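Local coordinates for Glyoxalase/bleomycin resistance protein/dioxygenase (Nostoc punctiforme PCC 73102, PDB 3KOL) that binds cobalt at a site shared between two subunits and may act as a glyoxalase- or dioxygenase-like enzyme of the vicinal oxygen chelate superfamily, at residues A[35-40]-A[144-149]; A[97-102]-A[135-140]. All blocks are in the same frame, centred on the assembly; numbering follows the deposited sequence.

Contact 1 (A[35-40]-A[144-149]); sequences YFYGTI and FMIEIR. With CO (cobalt (II) ion), chain C.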
loop_
_atom_site.group_PDB
_atom_site.type_symbol
_atom_site.label_atom_id
_atom_site.label_comp_id
_atom_site.label_asym_id
_atom_site.label_seq_id
_atom_site.Cartn_x
_atom_site.Cartn_y
_atom_site.Cartn_z
ATOM N N TYR A 35 -2.260 18.280 -0.402
ATOM C CA TYR A 35 -1.768 19.067 0.725
ATOM C C TYR A 35 -1.270 18.144 1.840
ATOM O O TYR A 35 -0.193 18.344 2.404
ATOM C CB TYR A 35 -2.876 19.965 1.271
ATOM C CG TYR A 35 -2.351 21.061 2.169
ATOM C CD1 TYR A 35 -1.751 22.200 1.632
ATOM C CD2 TYR A 35 -2.424 20.946 3.557
ATOM C CE1 TYR A 35 -1.236 23.200 2.458
ATOM C CE2 TYR A 35 -1.909 21.938 4.392
ATOM C CZ TYR A 35 -1.318 23.061 3.835
ATOM O OH TYR A 35 -0.815 24.043 4.655
ATOM N N PHE A 36 -2.072 17.134 2.149
ATOM C CA PHE A 36 -1.747 16.163 3.195
ATOM C C PHE A 36 -0.450 15.406 2.894
ATOM O O PHE A 36 0.502 15.460 3.666
ATOM C CB PHE A 36 -2.902 15.164 3.324
ATOM C CG PHE A 36 -2.730 14.158 4.433
ATOM C CD1 PHE A 36 -3.027 14.495 5.752
ATOM C CD2 PHE A 36 -2.312 12.861 4.151
ATOM C CE1 PHE A 36 -2.917 13.550 6.772
ATOM C CE2 PHE A 36 -2.195 11.906 5.163
ATOM C CZ PHE A 36 -2.499 12.250 6.475
ATOM N N TYR A 37 -0.417 14.693 1.769
ATOM C CA TYR A 37 0.754 13.899 1.409
ATOM C C TYR A 37 1.977 14.682 0.947
ATOM O O TYR A 37 3.095 14.361 1.334
ATOM C CB TYR A 37 0.371 12.869 0.338
ATOM C CG TYR A 37 -0.544 11.785 0.872
ATOM C CD1 TYR A 37 -0.063 10.814 1.747
ATOM C CD2 TYR A 37 -1.894 11.756 0.534
ATOM C CE1 TYR A 37 -0.905 9.836 2.279
ATOM C CE2 TYR A 37 -2.753 10.786 1.063
ATOM C CZ TYR A 37 -2.248 9.829 1.933
ATOM O OH TYR A 37 -3.093 8.873 2.458
ATOM N N GLY A 38 1.766 15.705 0.125
ATOM C CA GLY A 38 2.894 16.477 -0.374
ATOM C C GLY A 38 3.385 17.601 0.521
ATOM O O GLY A 38 4.581 17.704 0.811
ATOM N N THR A 39 2.473 18.450 0.975
ATOM C CA THR A 39 2.866 19.582 1.801
ATOM C C THR A 39 3.179 19.245 3.253
ATOM O O THR A 39 4.257 19.578 3.759
ATOM C CB THR A 39 1.792 20.681 1.747
ATOM O OG1 THR A 39 1.611 21.087 0.382
ATOM C CG2 THR A 39 2.215 21.893 2.577
ATOM N N ILE A 40 2.245 18.589 3.929
ATOM C CA ILE A 40 2.455 18.238 5.330
ATOM C C ILE A 40 3.423 17.075 5.534
ATOM O O ILE A 40 4.393 17.207 6.275
ATOM C CB ILE A 40 1.122 17.909 6.019
ATOM C CG1 ILE A 40 0.219 19.147 6.007
ATOM C CG2 ILE A 40 1.376 17.440 7.452
ATOM C CD1 ILE A 40 -1.211 18.887 6.451
ATOM N N PHE A 144 -8.365 7.095 5.312
ATOM C CA PHE A 144 -7.434 5.974 5.177
ATOM C C PHE A 144 -6.341 6.153 6.226
ATOM O O PHE A 144 -5.724 7.215 6.316
ATOM C CB PHE A 144 -6.807 5.943 3.781
ATOM C CG PHE A 144 -5.866 4.793 3.571
ATOM C CD1 PHE A 144 -6.325 3.484 3.661
ATOM C CD2 PHE A 144 -4.517 5.015 3.313
ATOM C CE1 PHE A 144 -5.452 2.408 3.498
ATOM C CE2 PHE A 144 -3.633 3.947 3.148
ATOM C CZ PHE A 144 -4.101 2.642 3.242
HETATM N N MSE A 145 -6.089 5.111 7.011
HETATM C CA MSE A 145 -5.102 5.201 8.079
HETATM C C MSE A 145 -3.640 5.157 7.653
HETATM O O MSE A 145 -3.212 4.258 6.932
HETATM C CB MSE A 145 -5.350 4.107 9.119
HETATM C CG MSE A 145 -4.396 4.168 10.294
HETATM SE SE MSE A 145 -4.721 2.746 11.556
HETATM C CE MSE A 145 -5.960 3.685 12.713
ATOM N N ILE A 146 -2.877 6.136 8.130
ATOM C CA ILE A 146 -1.452 6.234 7.833
ATOM C C ILE A 146 -0.657 6.033 9.116
ATOM O O ILE A 146 -1.068 6.472 10.188
ATOM C CB ILE A 146 -1.086 7.624 7.259
ATOM C CG1 ILE A 146 -1.858 7.873 5.963
ATOM C CG2 ILE A 146 0.428 7.713 7.013
ATOM C CD1 ILE A 146 -1.553 6.862 4.872
ATOM N N GLU A 147 0.470 5.347 9.013
ATOM C CA GLU A 147 1.320 5.131 10.169
ATOM C C GLU A 147 2.698 5.676 9.858
ATOM O O GLU A 147 3.187 5.534 8.744
ATOM C CB GLU A 147 1.441 3.635 10.490
ATOM C CG GLU A 147 2.536 3.291 11.511
ATOM C CD GLU A 147 2.719 1.791 11.687
ATOM O OE1 GLU A 147 1.875 1.035 11.167
ATOM O OE2 GLU A 147 3.691 1.372 12.360
ATOM N N ILE A 148 3.301 6.357 10.821
ATOM C CA ILE A 148 4.668 6.828 10.654
ATOM C C ILE A 148 5.391 6.082 11.762
ATOM O O ILE A 148 4.962 6.117 12.911
ATOM C CB ILE A 148 4.807 8.356 10.852
ATOM C CG1 ILE A 148 4.201 9.087 9.647
ATOM C CG2 ILE A 148 6.289 8.725 11.008
ATOM C CD1 ILE A 148 4.311 10.620 9.713
ATOM N N ARG A 149 6.460 5.377 11.416
ATOM C CA ARG A 149 7.198 4.613 12.411
ATOM C C ARG A 149 8.696 4.685 12.194
ATOM O O ARG A 149 9.159 5.060 11.119
ATOM C CB ARG A 149 6.723 3.155 12.395
ATOM C CG ARG A 149 6.797 2.476 11.024
ATOM C CD ARG A 149 8.219 2.037 10.704
ATOM N NE ARG A 149 8.647 0.947 11.579
ATOM C CZ ARG A 149 9.912 0.572 11.747
ATOM N NH1 ARG A 149 10.887 1.199 11.103
ATOM N NH2 ARG A 149 10.204 -0.429 12.566
HETATM CO CO CO C . 1.626 -1.071 11.002
HETATM O O HOH W 1 3.217 -1.344 12.528
HETATM O O HOH W 2 0.572 -1.195 12.738
HETATM O O HOH W 3 1.340 -3.246 11.259
#
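The methyl end of Ile146 is pressed against the hydroxyl end of Tyr37, with CD1 3.5 Å from OH and close to the plane of the phenol ring. Phe36 meets the same isoleucine farther back: its CE2 lies 4.1 Å from Ile146 CG1, again edge first. With CG1 beside the backbone N (chi1 -60°) and CD1 folded round as well (chi2 -61°), Ile146 offers one branch to both rings. These rings brace each other within the helix, Phe36 CD2 sitting 3.5 Å above the centre of the Tyr37 ring. The hydroxyl of Tyr37, buried among apolar groups, is satisfied by a hydrogen bond to Asp140 OD2, and it also comes to the ring edge of Phe144. Helix 30-40 packs here on the sheet of strands 96-104, 123-129, 134-139 and 145-150, whose 1-4-3-2 order is that of a βαβββ module of the vicinal oxygen chelate fold. Tyr35 and Thr39 stay clear of the strand on the more exposed side of the helix. Glu147 turns from the helix to the other face, where three metal-bound waters lie; its extended chain carries OE1 to cobalt at 2.1 Å, while OE2 accepts a 2.8 Å hydrogen bond from water 1.

Contact 2 (A[97-102]-A[135-140]); sequences AYHLAF and GVYFYD. With CO (cobalt (II) ion), chain C.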
loop_
_atom_site.group_PDB
_atom_site.type_symbol
_atom_site.label_atom_id
_atom_site.label_comp_id
_atom_site.label_asym_id
_atom_site.label_seq_id
_atom_site.Cartn_x
_atom_site.Cartn_y
_atom_site.Cartn_z
ATOM N N ALA A 97 -7.604 -3.239 2.483
ATOM C CA ALA A 97 -6.605 -2.296 3.015
ATOM C C ALA A 97 -6.862 -1.799 4.435
ATOM O O ALA A 97 -7.941 -1.299 4.745
ATOM C CB ALA A 97 -6.442 -1.102 2.065
ATOM N N TYR A 98 -5.844 -1.930 5.282
ATOM C CA TYR A 98 -5.903 -1.532 6.691
ATOM C C TYR A 98 -5.124 -0.231 6.899
ATOM O O TYR A 98 -5.695 0.779 7.293
ATOM C CB TYR A 98 -5.340 -2.683 7.533
ATOM C CG TYR A 98 -5.184 -2.456 9.022
ATOM C CD1 TYR A 98 -5.840 -1.418 9.683
ATOM C CD2 TYR A 98 -4.387 -3.320 9.777
ATOM C CE1 TYR A 98 -5.701 -1.246 11.063
ATOM C CE2 TYR A 98 -4.247 -3.158 11.148
ATOM C CZ TYR A 98 -4.905 -2.122 11.784
ATOM O OH TYR A 98 -4.768 -1.972 13.143
ATOM N N HIS A 99 -3.819 -0.252 6.649
ATOM C CA HIS A 99 -3.034 0.973 6.766
ATOM C C HIS A 99 -1.767 0.931 5.937
ATOM O O HIS A 99 -1.348 -0.125 5.461
ATOM C CB HIS A 99 -2.702 1.317 8.234
ATOM C CG HIS A 99 -1.790 0.345 8.920
ATOM N ND1 HIS A 99 -2.251 -0.792 9.549
ATOM C CD2 HIS A 99 -0.454 0.381 9.143
ATOM C CE1 HIS A 99 -1.240 -1.409 10.135
ATOM N NE2 HIS A 99 -0.139 -0.719 9.905
ATOM N N LEU A 100 -1.185 2.104 5.737
ATOM C CA LEU A 100 0.041 2.255 4.970
ATOM C C LEU A 100 1.032 2.908 5.928
ATOM O O LEU A 100 0.736 3.950 6.515
ATOM C CB LEU A 100 -0.202 3.165 3.758
ATOM C CG LEU A 100 1.047 3.613 2.993
ATOM C CD1 LEU A 100 1.777 2.397 2.420
ATOM C CD2 LEU A 100 0.640 4.566 1.880
ATOM N N ALA A 101 2.201 2.302 6.094
ATOM C CA ALA A 101 3.190 2.838 7.015
ATOM C C ALA A 101 4.470 3.306 6.349
ATOM O O ALA A 101 5.036 2.621 5.494
ATOM C CB ALA A 101 3.509 1.797 8.094
ATOM N N PHE A 102 4.913 4.489 6.763
ATOM C CA PHE A 102 6.133 5.115 6.265
ATOM C C PHE A 102 7.199 5.056 7.346
ATOM O O PHE A 102 6.903 5.208 8.530
ATOM C CB PHE A 102 5.870 6.583 5.923
ATOM C CG PHE A 102 4.968 6.779 4.743
ATOM C CD1 PHE A 102 5.474 6.725 3.450
ATOM C CD2 PHE A 102 3.611 7.022 4.925
ATOM C CE1 PHE A 102 4.638 6.916 2.350
ATOM C CE2 PHE A 102 2.769 7.211 3.837
ATOM C CZ PHE A 102 3.285 7.158 2.545
ATOM N N GLY A 135 5.813 4.521 16.977
ATOM C CA GLY A 135 4.820 4.689 15.937
ATOM C C GLY A 135 3.673 5.606 16.300
ATOM O O GLY A 135 3.346 5.789 17.472
ATOM N N VAL A 136 3.072 6.205 15.280
ATOM C CA VAL A 136 1.932 7.089 15.467
ATOM C C VAL A 136 1.012 6.867 14.268
ATOM O O VAL A 136 1.481 6.743 13.133
ATOM C CB VAL A 136 2.374 8.567 15.556
ATOM C CG1 VAL A 136 3.021 9.006 14.254
ATOM C CG2 VAL A 136 1.177 9.452 15.892
ATOM N N TYR A 137 -0.289 6.793 14.531
ATOM C CA TYR A 137 -1.287 6.550 13.491
ATOM C C TYR A 137 -2.277 7.698 13.381
ATOM O O TYR A 137 -2.692 8.274 14.387
ATOM C CB TYR A 137 -2.068 5.270 13.801
ATOM C CG TYR A 137 -1.207 4.052 14.013
ATOM C CD1 TYR A 137 -1.089 3.075 13.025
ATOM C CD2 TYR A 137 -0.508 3.874 15.207
ATOM C CE1 TYR A 137 -0.296 1.948 13.225
ATOM C CE2 TYR A 137 0.287 2.754 15.415
ATOM C CZ TYR A 137 0.386 1.795 14.424
ATOM O OH TYR A 137 1.155 0.676 14.641
ATOM N N PHE A 138 -2.667 8.007 12.153
ATOM C CA PHE A 138 -3.610 9.085 11.892
ATOM C C PHE A 138 -4.273 8.843 10.542
ATOM O O PHE A 138 -3.720 8.158 9.684
ATOM C CB PHE A 138 -2.876 10.430 11.909
ATOM C CG PHE A 138 -1.626 10.448 11.072
ATOM C CD1 PHE A 138 -1.643 10.955 9.777
ATOM C CD2 PHE A 138 -0.433 9.937 11.576
ATOM C CE1 PHE A 138 -0.492 10.954 8.994
ATOM C CE2 PHE A 138 0.727 9.928 10.802
ATOM C CZ PHE A 138 0.695 10.439 9.506
ATOM N N TYR A 139 -5.465 9.400 10.362
ATOM C CA TYR A 139 -6.217 9.238 9.120
ATOM C C TYR A 139 -5.939 10.354 8.121
ATOM O O TYR A 139 -5.680 11.497 8.514
ATOM C CB TYR A 139 -7.715 9.215 9.426
ATOM C CG TYR A 139 -8.137 8.073 10.313
ATOM C CD1 TYR A 139 -8.074 6.758 9.858
ATOM C CD2 TYR A 139 -8.592 8.300 11.616
ATOM C CE1 TYR A 139 -8.450 5.697 10.670
ATOM C CE2 TYR A 139 -8.971 7.241 12.438
ATOM C CZ TYR A 139 -8.896 5.943 11.955
ATOM O OH TYR A 139 -9.257 4.879 12.745
ATOM N N ASP A 140 -5.990 10.019 6.831
ATOM C CA ASP A 140 -5.784 11.011 5.779
ATOM C C ASP A 140 -7.155 11.638 5.521
ATOM O O ASP A 140 -8.140 11.227 6.138
ATOM C CB ASP A 140 -5.173 10.363 4.515
ATOM C CG ASP A 140 -6.187 9.614 3.647
ATOM O OD1 ASP A 140 -7.366 9.446 4.031
ATOM O OD2 ASP A 140 -5.780 9.179 2.549
HETATM CO CO CO C . 1.626 -1.071 11.002
HETATM O O HOH W 2 0.572 -1.195 12.738
HETATM O O HOH W 1 3.217 -1.344 12.528
HETATM O O HOH W 3 1.340 -3.246 11.259
#
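His99 and Tyr137 meet beside cobalt as a T-shaped pair, the phenol edge turned toward the imidazole face with the planes at 79° and the ring centroids 5.8 Å apart. The nearest atoms are Tyr137 CE1 and His99 NE2, separated by 4.3 Å. That same nitrogen is a first-shell ligand, bonding cobalt at 2.1 Å. Tyr137 stands one step farther out: its OH reaches the metal through water 2, a cobalt ligand 2.7 Å from the hydroxyl and close to the plane of the phenol ring. Water 1, water 3, Glu147 and His22 of the second subunit complete six ligands, and the rings of His99 and that histidine are nearly perpendicular. A first torsion of 66°, with CG between the backbone N and the carbonyl carbon, swings the His99 ring toward the metal; the NE2-cobalt bond fixes it there, and ND1 lies 3.2 Å above the centre of the Tyr98 ring. Tyr98 in turn packs edge-to-face with Phe78 of the second subunit. Strand 96-104, helix 109-118 and three further strands form a βαβββ module of the vicinal oxygen chelate fold, whose sheet here carries His99 and Glu147. No backbone bond joins segments 97-102 and 135-140, because strand 145-150 runs between their strands; the contact bridges over it, with Glu147 touching both Tyr137 and Ala101. At its outer edge strand 96-104 pairs antiparallel with a strand of the second subunit, carrying the sheet across the interface.

How the contacts relate
The centres of the two contacts lie about 8 Å apart, and both reach one mixed sheet, contact 1 through strand 145-150 alone and contact 2 through its neighbours 96-104 and 134-139. Along the chain the order is 35-40, 97-102, 135-140, 144-149, so both segments of contact 2 fall between those of contact 1. Strands 134-139 and 145-150 follow each other and are joined by the 2.7 Å Ile146 N to Phe138 O bond. Alternation along the central strand ties the two together: Ile146 faces the helix of contact 1, and Glu147 the metal of contact 2. The sheet thus has helix 30-40 against one face and the cobalt site, to which both subunits contribute, on the other.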